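Local coordinates for protein carbonic anhydrase (Porphyridium purpureum, PDB 1DDZ) that probably catalyses the reversible hydration of carbon dioxide to hydrogencarbonate as a zinc-dependent carbonic anhydrase of the beta class, at residues N336-L341 / G473-M478; I18-K23 / N437-M442; Q210-G215 / R292-N297; A391-D396 / R407-V412. All coordinates share one frame; numbering follows the deposited sequence.

Contact 1: N336-L341 / G473-M478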
# COMPACT_ATOMS: atom_id res chain seq x y z
N ASN A 336 -13.30 -23.49 -1.36
CA ASN A 336 -14.50 -24.15 -1.85
C ASN A 336 -14.58 -25.58 -1.32
O ASN A 336 -15.66 -26.04 -0.96
CB ASN A 336 -14.55 -24.13 -3.38
CG ASN A 336 -13.59 -25.13 -4.01
OD1 ASN A 336 -12.41 -24.88 -4.09
ND2 ASN A 336 -14.10 -26.28 -4.41
N GLN A 337 -13.44 -26.25 -1.22
CA GLN A 337 -13.40 -27.63 -0.75
C GLN A 337 -13.78 -27.80 0.72
O GLN A 337 -14.66 -28.58 1.06
CB GLN A 337 -12.00 -28.23 -0.96
CG GLN A 337 -11.79 -28.90 -2.30
CD GLN A 337 -10.35 -29.29 -2.54
OE1 GLN A 337 -9.74 -28.88 -3.51
NE2 GLN A 337 -9.78 -30.07 -1.62
N ILE A 338 -13.15 -27.00 1.57
CA ILE A 338 -13.39 -27.10 3.00
C ILE A 338 -14.85 -26.90 3.39
O ILE A 338 -15.32 -27.51 4.34
CB ILE A 338 -12.39 -26.23 3.80
CG1 ILE A 338 -12.34 -26.72 5.25
CG2 ILE A 338 -12.75 -24.75 3.70
CD1 ILE A 338 -11.00 -26.54 5.90
N ILE A 339 -15.58 -26.11 2.61
CA ILE A 339 -16.99 -25.89 2.89
C ILE A 339 -17.90 -26.60 1.91
O ILE A 339 -19.06 -26.24 1.75
CB ILE A 339 -17.37 -24.40 3.01
CG1 ILE A 339 -16.99 -23.63 1.75
CG2 ILE A 339 -16.76 -23.83 4.27
CD1 ILE A 339 -17.33 -22.13 1.81
N ASN A 340 -17.35 -27.60 1.24
CA ASN A 340 -18.12 -28.44 0.33
C ASN A 340 -18.87 -27.72 -0.80
O ASN A 340 -20.05 -28.00 -1.04
CB ASN A 340 -19.12 -29.24 1.16
CG ASN A 340 -19.33 -30.65 0.65
OD1 ASN A 340 -18.38 -31.32 0.23
ND2 ASN A 340 -20.57 -31.13 0.74
N LEU A 341 -18.19 -26.83 -1.52
CA LEU A 341 -18.80 -26.07 -2.61
C LEU A 341 -17.98 -26.22 -3.87
O LEU A 341 -16.76 -26.33 -3.82
CB LEU A 341 -18.87 -24.57 -2.31
CG LEU A 341 -19.79 -24.01 -1.24
CD1 LEU A 341 -19.75 -22.49 -1.32
CD2 LEU A 341 -21.21 -24.50 -1.43
N GLY A 473 -9.36 -31.05 9.53
CA GLY A 473 -10.15 -30.27 8.59
C GLY A 473 -11.50 -29.82 9.08
O GLY A 473 -12.39 -29.50 8.30
N LYS A 474 -11.67 -29.77 10.39
CA LYS A 474 -12.93 -29.37 10.98
C LYS A 474 -12.89 -27.87 11.26
O LYS A 474 -11.98 -27.39 11.91
CB LYS A 474 -13.16 -30.15 12.29
CG LYS A 474 -14.50 -29.86 12.95
CD LYS A 474 -14.45 -30.18 14.44
CE LYS A 474 -14.20 -31.65 14.71
NZ LYS A 474 -15.31 -32.50 14.20
N LEU A 475 -13.87 -27.14 10.75
CA LEU A 475 -13.96 -25.70 10.98
C LEU A 475 -14.51 -25.43 12.39
O LEU A 475 -15.52 -25.97 12.81
CB LEU A 475 -14.85 -25.03 9.93
CG LEU A 475 -14.36 -24.93 8.47
CD1 LEU A 475 -15.46 -24.33 7.64
CD2 LEU A 475 -13.11 -24.09 8.40
N ARG A 476 -13.83 -24.54 13.10
CA ARG A 476 -14.20 -24.17 14.45
C ARG A 476 -14.63 -22.69 14.47
O ARG A 476 -13.97 -21.81 13.88
CB ARG A 476 -13.01 -24.43 15.38
CG ARG A 476 -12.66 -25.92 15.37
CD ARG A 476 -11.45 -26.21 16.19
NE ARG A 476 -11.08 -27.62 16.09
CZ ARG A 476 -11.69 -28.59 16.76
NH1 ARG A 476 -12.70 -28.33 17.58
NH2 ARG A 476 -11.26 -29.83 16.66
N ASP A 477 -15.76 -22.44 15.11
CA ASP A 477 -16.35 -21.11 15.15
C ASP A 477 -15.59 -20.13 16.00
O ASP A 477 -15.25 -20.44 17.13
CB ASP A 477 -17.79 -21.24 15.65
CG ASP A 477 -18.63 -19.99 15.39
OD1 ASP A 477 -18.11 -18.98 14.86
OD2 ASP A 477 -19.84 -20.03 15.70
N MET A 478 -15.26 -18.98 15.42
CA MET A 478 -14.56 -17.94 16.16
C MET A 478 -15.52 -16.80 16.42
O MET A 478 -15.19 -15.81 17.07
CB MET A 478 -13.33 -17.44 15.39
CG MET A 478 -12.19 -18.45 15.25
SD MET A 478 -11.39 -18.86 16.81
CE MET A 478 -12.25 -20.39 17.20

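Contact 2: I18-K23 / N437-M442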
# COMPACT_ATOMS: atom_id res chain seq x y z
N ILE A 18 -16.36 -7.67 22.37
CA ILE A 18 -15.98 -7.99 23.74
C ILE A 18 -16.72 -9.28 24.11
O ILE A 18 -16.15 -10.20 24.67
CB ILE A 18 -16.39 -6.86 24.69
CG1 ILE A 18 -15.42 -5.69 24.56
CG2 ILE A 18 -16.39 -7.36 26.13
CD1 ILE A 18 -15.92 -4.41 25.20
N GLU A 19 -17.97 -9.37 23.67
CA GLU A 19 -18.81 -10.54 23.90
C GLU A 19 -18.24 -11.78 23.17
O GLU A 19 -18.18 -12.87 23.72
CB GLU A 19 -20.19 -10.22 23.37
CG GLU A 19 -21.33 -10.94 23.98
CD GLU A 19 -22.65 -10.25 23.67
OE1 GLU A 19 -23.55 -10.89 23.07
OE2 GLU A 19 -22.80 -9.05 24.01
N LEU A 20 -17.79 -11.59 21.92
CA LEU A 20 -17.22 -12.68 21.14
C LEU A 20 -15.89 -13.15 21.73
O LEU A 20 -15.56 -14.31 21.72
CB LEU A 20 -17.03 -12.23 19.69
CG LEU A 20 -18.30 -12.06 18.86
CD1 LEU A 20 -17.93 -11.67 17.45
CD2 LEU A 20 -19.10 -13.35 18.88
N GLU A 21 -15.11 -12.23 22.25
CA GLU A 21 -13.84 -12.60 22.84
C GLU A 21 -14.06 -13.49 24.07
O GLU A 21 -13.35 -14.49 24.26
CB GLU A 21 -13.05 -11.36 23.23
CG GLU A 21 -11.70 -11.72 23.74
CD GLU A 21 -10.94 -10.53 24.21
OE1 GLU A 21 -10.39 -10.61 25.33
OE2 GLU A 21 -10.89 -9.51 23.47
N ALA A 22 -15.04 -13.15 24.89
CA ALA A 22 -15.37 -13.93 26.09
C ALA A 22 -15.78 -15.35 25.68
O ALA A 22 -15.33 -16.34 26.23
CB ALA A 22 -16.50 -13.26 26.84
N LYS A 23 -16.60 -15.43 24.64
CA LYS A 23 -17.04 -16.73 24.14
C LYS A 23 -15.85 -17.57 23.67
O LYS A 23 -15.78 -18.77 23.94
CB LYS A 23 -18.09 -16.54 23.04
CG LYS A 23 -18.52 -17.81 22.35
CD LYS A 23 -19.61 -17.57 21.31
CE LYS A 23 -19.66 -18.70 20.28
NZ LYS A 23 -18.39 -18.74 19.48
N ASN A 437 -6.30 -13.71 16.47
CA ASN A 437 -5.96 -12.97 15.25
C ASN A 437 -7.17 -12.98 14.30
O ASN A 437 -7.55 -11.95 13.78
CB ASN A 437 -4.72 -13.56 14.57
CG ASN A 437 -4.36 -12.83 13.29
OD1 ASN A 437 -4.40 -13.41 12.22
ND2 ASN A 437 -4.01 -11.55 13.40
N VAL A 438 -7.82 -14.13 14.17
CA VAL A 438 -9.02 -14.26 13.33
C VAL A 438 -10.13 -13.33 13.85
O VAL A 438 -10.81 -12.65 13.07
CB VAL A 438 -9.57 -15.74 13.33
CG1 VAL A 438 -10.91 -15.83 12.66
CG2 VAL A 438 -8.61 -16.65 12.63
N LEU A 439 -10.32 -13.32 15.17
CA LEU A 439 -11.33 -12.49 15.83
C LEU A 439 -11.05 -10.99 15.57
O LEU A 439 -11.92 -10.22 15.17
CB LEU A 439 -11.30 -12.81 17.33
CG LEU A 439 -12.49 -12.54 18.24
CD1 LEU A 439 -12.44 -11.14 18.75
CD2 LEU A 439 -13.77 -12.82 17.51
N GLU A 440 -9.79 -10.62 15.74
CA GLU A 440 -9.35 -9.26 15.53
C GLU A 440 -9.55 -8.89 14.05
O GLU A 440 -10.04 -7.81 13.73
CB GLU A 440 -7.88 -9.17 15.92
CG GLU A 440 -7.43 -7.86 16.55
CD GLU A 440 -8.02 -7.62 17.94
OE1 GLU A 440 -9.11 -7.03 18.04
OE2 GLU A 440 -7.37 -7.99 18.95
N GLN A 441 -9.25 -9.82 13.13
CA GLN A 441 -9.41 -9.55 11.69
C GLN A 441 -10.88 -9.42 11.31
O GLN A 441 -11.23 -8.60 10.47
CB GLN A 441 -8.68 -10.58 10.83
CG GLN A 441 -7.19 -10.69 11.15
CD GLN A 441 -6.52 -9.35 11.33
OE1 GLN A 441 -6.60 -8.49 10.47
NE2 GLN A 441 -5.84 -9.17 12.46
N MET A 442 -11.75 -10.19 11.96
CA MET A 442 -13.19 -10.10 11.72
C MET A 442 -13.65 -8.71 12.15
O MET A 442 -14.47 -8.07 11.49
CB MET A 442 -13.94 -11.05 12.62
CG MET A 442 -13.98 -12.48 12.23
SD MET A 442 -14.70 -13.33 13.67
CE MET A 442 -16.33 -12.81 13.59
O HOH W 1 -9.52 -9.43 20.64

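Contact 3: Q210-G215 / R292-N297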
# COMPACT_ATOMS: atom_id res chain seq x y z
N GLN A 210 7.51 -17.30 -13.92
CA GLN A 210 6.86 -17.59 -15.18
C GLN A 210 5.41 -17.15 -15.19
O GLN A 210 4.75 -17.14 -14.15
CB GLN A 210 6.99 -19.09 -15.46
CG GLN A 210 5.71 -19.81 -15.82
CD GLN A 210 5.92 -20.89 -16.87
OE1 GLN A 210 6.58 -21.89 -16.63
NE2 GLN A 210 5.36 -20.68 -18.05
N GLY A 211 4.94 -16.74 -16.37
CA GLY A 211 3.56 -16.32 -16.54
C GLY A 211 2.72 -17.41 -17.18
O GLY A 211 3.19 -18.16 -18.04
N VAL A 212 1.45 -17.45 -16.84
CA VAL A 212 0.57 -18.49 -17.35
C VAL A 212 -0.88 -17.95 -17.36
O VAL A 212 -1.17 -17.00 -16.65
CB VAL A 212 0.81 -19.75 -16.44
CG1 VAL A 212 -0.32 -19.97 -15.45
CG2 VAL A 212 1.19 -20.94 -17.25
N VAL A 213 -1.73 -18.42 -18.27
CA VAL A 213 -3.16 -18.00 -18.33
C VAL A 213 -3.91 -19.25 -18.68
O VAL A 213 -3.32 -20.18 -19.20
CB VAL A 213 -3.59 -17.10 -19.55
CG1 VAL A 213 -4.26 -15.80 -19.11
CG2 VAL A 213 -2.49 -16.94 -20.56
N TYR A 214 -5.22 -19.22 -18.50
CA TYR A 214 -6.03 -20.34 -18.90
C TYR A 214 -7.44 -19.85 -19.00
O TYR A 214 -7.77 -18.78 -18.48
CB TYR A 214 -5.95 -21.49 -17.87
CG TYR A 214 -6.69 -21.25 -16.58
CD1 TYR A 214 -7.97 -21.81 -16.35
CD2 TYR A 214 -6.13 -20.48 -15.57
CE1 TYR A 214 -8.68 -21.59 -15.13
CE2 TYR A 214 -6.81 -20.25 -14.38
CZ TYR A 214 -8.08 -20.80 -14.16
OH TYR A 214 -8.62 -20.45 -12.95
N GLY A 215 -8.27 -20.59 -19.71
CA GLY A 215 -9.67 -20.25 -19.81
C GLY A 215 -10.31 -21.40 -19.06
O GLY A 215 -9.92 -22.55 -19.23
N ARG A 292 7.34 -28.80 -17.13
CA ARG A 292 6.52 -29.76 -16.39
C ARG A 292 5.17 -29.20 -15.94
O ARG A 292 4.19 -29.93 -15.88
CB ARG A 292 7.30 -30.38 -15.22
CG ARG A 292 7.46 -29.50 -14.00
CD ARG A 292 8.34 -30.19 -12.96
NE ARG A 292 9.70 -29.65 -12.97
CZ ARG A 292 10.25 -28.98 -11.95
NH1 ARG A 292 9.55 -28.76 -10.84
NH2 ARG A 292 11.48 -28.48 -12.07
N VAL A 293 5.12 -27.90 -15.70
CA VAL A 293 3.90 -27.20 -15.28
C VAL A 293 2.76 -27.49 -16.26
O VAL A 293 1.61 -27.76 -15.86
CB VAL A 293 4.16 -25.67 -15.22
CG1 VAL A 293 2.89 -24.87 -15.52
CG2 VAL A 293 4.71 -25.29 -13.87
N PHE A 294 3.12 -27.50 -17.54
CA PHE A 294 2.15 -27.73 -18.60
C PHE A 294 1.84 -29.20 -18.77
O PHE A 294 0.67 -29.58 -18.88
CB PHE A 294 2.65 -27.08 -19.90
CG PHE A 294 2.93 -25.60 -19.76
CD1 PHE A 294 4.23 -25.15 -19.54
CD2 PHE A 294 1.89 -24.66 -19.81
CE1 PHE A 294 4.48 -23.80 -19.35
CE2 PHE A 294 2.14 -23.30 -19.62
CZ PHE A 294 3.43 -22.87 -19.40
N VAL A 295 2.85 -30.04 -18.65
CA VAL A 295 2.61 -31.47 -18.81
C VAL A 295 1.76 -32.01 -17.66
O VAL A 295 0.80 -32.75 -17.89
CB VAL A 295 3.94 -32.26 -19.06
CG1 VAL A 295 4.92 -32.04 -17.97
CG2 VAL A 295 3.68 -33.74 -19.22
N ASN A 296 2.03 -31.54 -16.44
CA ASN A 296 1.26 -31.93 -15.26
C ASN A 296 -0.16 -31.40 -15.40
O ASN A 296 -1.14 -32.12 -15.16
CB ASN A 296 1.90 -31.37 -14.01
CG ASN A 296 3.25 -31.97 -13.75
OD1 ASN A 296 3.60 -32.96 -14.38
ND2 ASN A 296 4.03 -31.35 -12.88
N ASN A 297 -0.29 -30.14 -15.81
CA ASN A 297 -1.62 -29.56 -16.01
C ASN A 297 -2.40 -30.40 -17.01
O ASN A 297 -3.60 -30.65 -16.82
CB ASN A 297 -1.51 -28.11 -16.49
CG ASN A 297 -2.85 -27.56 -16.96
OD1 ASN A 297 -3.78 -27.37 -16.16
ND2 ASN A 297 -2.96 -27.30 -18.25

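Contact 4: A391-D396 / R407-V412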
# COMPACT_ATOMS: atom_id res chain seq x y z
N ALA A 391 3.48 -17.96 13.35
CA ALA A 391 4.65 -18.45 14.07
C ALA A 391 5.81 -17.53 13.74
O ALA A 391 6.58 -17.15 14.62
CB ALA A 391 4.99 -19.85 13.62
N ALA A 392 5.91 -17.14 12.47
CA ALA A 392 6.98 -16.27 12.04
C ALA A 392 6.91 -14.91 12.74
O ALA A 392 7.93 -14.33 13.06
CB ALA A 392 6.93 -16.09 10.50
N ALA A 393 5.69 -14.44 13.01
CA ALA A 393 5.49 -13.15 13.66
C ALA A 393 6.12 -13.05 15.05
O ALA A 393 6.32 -11.96 15.57
CB ALA A 393 4.01 -12.85 13.75
N LEU A 394 6.37 -14.20 15.68
CA LEU A 394 6.96 -14.20 17.02
C LEU A 394 8.49 -14.34 16.98
O LEU A 394 9.13 -14.25 18.01
CB LEU A 394 6.35 -15.33 17.84
CG LEU A 394 4.83 -15.48 17.71
CD1 LEU A 394 4.32 -16.75 18.37
CD2 LEU A 394 4.14 -14.27 18.30
N GLY A 395 9.06 -14.53 15.79
CA GLY A 395 10.49 -14.69 15.65
C GLY A 395 11.32 -13.42 15.64
O GLY A 395 10.81 -12.34 15.84
N ASP A 396 12.60 -13.56 15.33
CA ASP A 396 13.51 -12.42 15.32
C ASP A 396 13.98 -11.96 13.92
O ASP A 396 14.93 -11.18 13.80
CB ASP A 396 14.73 -12.75 16.20
CG ASP A 396 14.34 -13.28 17.60
OD1 ASP A 396 13.30 -12.86 18.15
OD2 ASP A 396 15.08 -14.12 18.16
N ARG A 407 4.19 -7.41 11.97
CA ARG A 407 4.11 -6.62 13.20
C ARG A 407 2.66 -6.47 13.67
O ARG A 407 2.40 -6.23 14.85
CB ARG A 407 4.77 -5.26 13.04
CG ARG A 407 6.27 -5.30 13.23
CD ARG A 407 6.55 -5.92 14.55
NE ARG A 407 7.92 -5.75 15.00
CZ ARG A 407 8.75 -6.75 15.30
NH1 ARG A 407 8.36 -8.01 15.19
NH2 ARG A 407 9.97 -6.47 15.77
N HIS A 408 1.72 -6.64 12.75
CA HIS A 408 0.32 -6.56 13.08
C HIS A 408 -0.11 -7.71 14.00
O HIS A 408 -0.98 -7.54 14.87
CB HIS A 408 -0.51 -6.53 11.81
CG HIS A 408 -0.56 -5.19 11.15
ND1 HIS A 408 0.14 -4.89 10.01
CD2 HIS A 408 -1.17 -4.04 11.53
CE1 HIS A 408 -0.03 -3.62 9.71
NE2 HIS A 408 -0.82 -3.08 10.62
N ILE A 409 0.52 -8.88 13.81
CA ILE A 409 0.22 -10.04 14.65
C ILE A 409 0.82 -9.81 16.03
O ILE A 409 0.28 -10.25 17.03
CB ILE A 409 0.73 -11.35 14.04
CG1 ILE A 409 -0.22 -11.81 12.95
CG2 ILE A 409 0.82 -12.43 15.09
CD1 ILE A 409 0.42 -11.85 11.62
N ARG A 410 1.91 -9.04 16.07
CA ARG A 410 2.54 -8.71 17.33
C ARG A 410 1.62 -7.82 18.17
O ARG A 410 1.55 -7.96 19.38
CB ARG A 410 3.88 -8.03 17.10
CG ARG A 410 5.03 -9.00 16.98
CD ARG A 410 5.29 -9.70 18.30
NE ARG A 410 6.72 -9.74 18.54
CZ ARG A 410 7.36 -9.01 19.45
NH1 ARG A 410 6.73 -8.20 20.27
NH2 ARG A 410 8.68 -9.02 19.44
N ASP A 411 0.88 -6.93 17.51
CA ASP A 411 -0.07 -6.06 18.20
C ASP A 411 -1.15 -6.89 18.87
O ASP A 411 -1.63 -6.59 19.96
CB ASP A 411 -0.74 -5.10 17.22
CG ASP A 411 0.18 -4.01 16.72
OD1 ASP A 411 1.34 -3.90 17.18
OD2 ASP A 411 -0.27 -3.25 15.85
N VAL A 412 -1.59 -7.92 18.17
CA VAL A 412 -2.59 -8.83 18.69
C VAL A 412 -2.06 -9.51 19.96
O VAL A 412 -2.77 -9.60 20.96
CB VAL A 412 -2.98 -9.90 17.65
CG1 VAL A 412 -4.03 -10.85 18.21
CG2 VAL A 412 -3.51 -9.24 16.38
O HOH W 2 8.33 -10.76 16.68

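Contact 1: N336-L341 / G473-M478
A Schellman motif closes helix 335-338, and at this helix end Ile-338 and Ile-339 pack against Leu-475 of segment 473-478, where the chain leads into strand 476-481, outermost in the second mixed sheet within this chain. The two methyls of Leu-475 share the work. CD1 meets Ile-339 CG2 at 3.6 Å, while CD2 lies 4.1 Å from Ile-338 CD1, each pair of side chains meeting at a slant. Ile-339 has CG1 between its backbone N and carbonyl carbon (chi1 56°), which sets CG2 beside the backbone N, anti to the carbonyl carbon, facing the leucine. Ile-338 also brings CD1 to 4.1 Å from Gly-473 O, an apolar touch on a peptide oxygen. Cutting Ile-338 back to an alanine is likely to open a gap beside Leu-475 CD2, leaving that methyl without its isoleucine partner and freer to turn. No hydrogen bond joins the two segments directly, but Asn-43 of helix 38-53 ties them: its ND2 binds the carbonyl oxygens of Ile-338 and Gly-473, and its OD1 takes the N-H of Leu-475. In the motif itself, Asn-340 at positive phi lets Leu-341 N reach Asn-336 O at 2.7 Å. The Asn-336 amide then returns across the turn, ND2 donating in its own plane to Leu-341 O at 2.7 Å, almost in line with the C=O bond.

Contact 2: I18-K23 / N437-M442
Leu-20 of helix 12-25 points into helix 426-447 and lies against two side chains one turn apart there, Leu-439 and Met-442. Its inner end meets Leu-439: CB of Leu-20 is 4.0 Å from Leu-439 CD2. Farther out, the CD1 branch of Leu-20 reaches 4.3 Å from Met-442 CE, so the leucine is touched at its root by one partner and at one of its tips by the other. Leu-439 carries CG anti to its backbone N (chi1 -158°), and its two methyls are divided between neighbours: CD2 serves Leu-20, while CD1 is directed at the aliphatic start of Glu-21, 4.5 Å from its CB. All of these contacts are apolar, between carbons at ordinary van der Waals spacing.

Beside this patch the chemistry changes. Glu-21 and Glu-440 extend their carboxylates toward each other, with the two OE2 atoms 5.9 Å apart, and a water lies between them, donating to Glu-21 OE2 at 3.1 Å and to Glu-440 OE2 at 3.1 Å. Giving both protons to the acids, this water probably eases the meeting of like charges. The other oxygen of Glu-440 forms a long, weak ion pair with Arg-414 of the second subunit.

Phe-17, one turn before Leu-20, touches Leu-439 and Met-442 as well, and Leu-20 also touches Val-481 of strand 476-481, outermost in the second sheet within this chain. The N-terminal helix 12-25 is thereby laid over helix 426-447 and this outer strand.

Contact 3: Q210-G215 / R292-N297
Phe-294 holds CG beside its backbone N, anti to the carbonyl carbon (chi1 -56°), which swings its ring from helix 292-307 to Gln-210 and Val-212 on strand 208-214. Gln-210 answers with a chain bent at chi2 (143°), bringing its carboxamide to the rim of the ring. The amide nitrogen arrives edge-on: NE2 of Gln-210 lies near the ring plane, 3.2 Å from Phe-294 CZ and 3.5 Å from Phe-294 CE1. Amide and ring planes are 62° apart, so the groups neither stack nor lie flat together. The same nitrogen makes a weak hydrogen bond back to its own strand, NE2 of Gln-210 to Gly-211 O at 3.3 Å, which may restrain the turn of the carboxamide.

Next along this side of the strand, Val-212 supplies CG2, 3.5 Å from Phe-294 CE2, the two side chains passing alongside one another, pointed opposite ways. One face of the ring is covered from within the helix, where Val-293 CG1 stands 4.1 Å above its centre. With an alanine here instead of Gln-210, the CZ and CE1 rim of Phe-294 would probably lose the amide packed against it and the Gly-211 carbonyl its weak side-chain bond.

Strand 208-214 runs between parallel strand 124-130 and antiparallel strand 222-227, and Phe-294 also touches Asp-223 on the latter. Such packing of a helix on a mixed sheet is one layer-to-layer junction of the alpha-beta-alpha fold of beta-class carbonic anhydrases, made here by a helix that begins 77 residues after the strand segment.

Contact 4: A391-D396 / R407-V412
Arg-410 runs its long side chain alongside the carbonyl oxygen of Ala-393, in the type I turn from Ala-392 to Gly-395. CB leaves helix 407-414 without reaching the turn, and bends at chi2 (-67°) and chi3 then carry the chain across. CG comes first, 3.5 Å from Ala-393 O. CD follows beside the same oxygen at 3.7 Å, and NE is likewise 3.7 Å from Ala-393 O, which lies at the edge of the guanidinium. NE donates instead to a water at 2.7 Å, also in the guanidinium plane. Beyond it, NH1 forms a salt bridge with Glu-14 of the second subunit.

That water is the polar link between the segments. It lies 2.6 Å from Ala-393 O and close to Gly-395 O as well, with more acceptors in reach than it has protons, and it accepts a weak bond from Arg-407 NH1. Arg-407 has stronger partners across the dimer, Ala-447 O and Asp-486 of the second subunit. Beside the water the contact is apolar and tight: Ala-393 CB presses on Ile-409 CG2 at 3.5 Å, and Leu-433 of helix 426-447 touches Ile-409.

The arrangement belongs to the subunit interface beside the second zinc site, whose ligand Cys-387 stands just ahead of helix 388-392 and has its side chain about 7 Å from that of Ile-409.

All four contacts are largely buried. Contact 1 joins a helix end to the chain entering strand 476-481, contact 3 a helix to the inner strand 208-214 of the other sheet, neither meeting another subunit; contact 1 is aliphatic, whereas contact 3 sets an amide and a valine against a ring. Contacts 2 and 4 approach the dimer boundary, and there water and charged groups appear beside the apolar cores, contact 4 the more so, with salt bridges to the second subunit. Contacts 1 and 2 touch where Met-478 O comes 3.3 Å from Leu-439 CD2. Contact 2 also touches contact 4, helix 426-447 packing against helix 407-414. Contact 3 stands apart, its centre about 40 Å from that of contact 2.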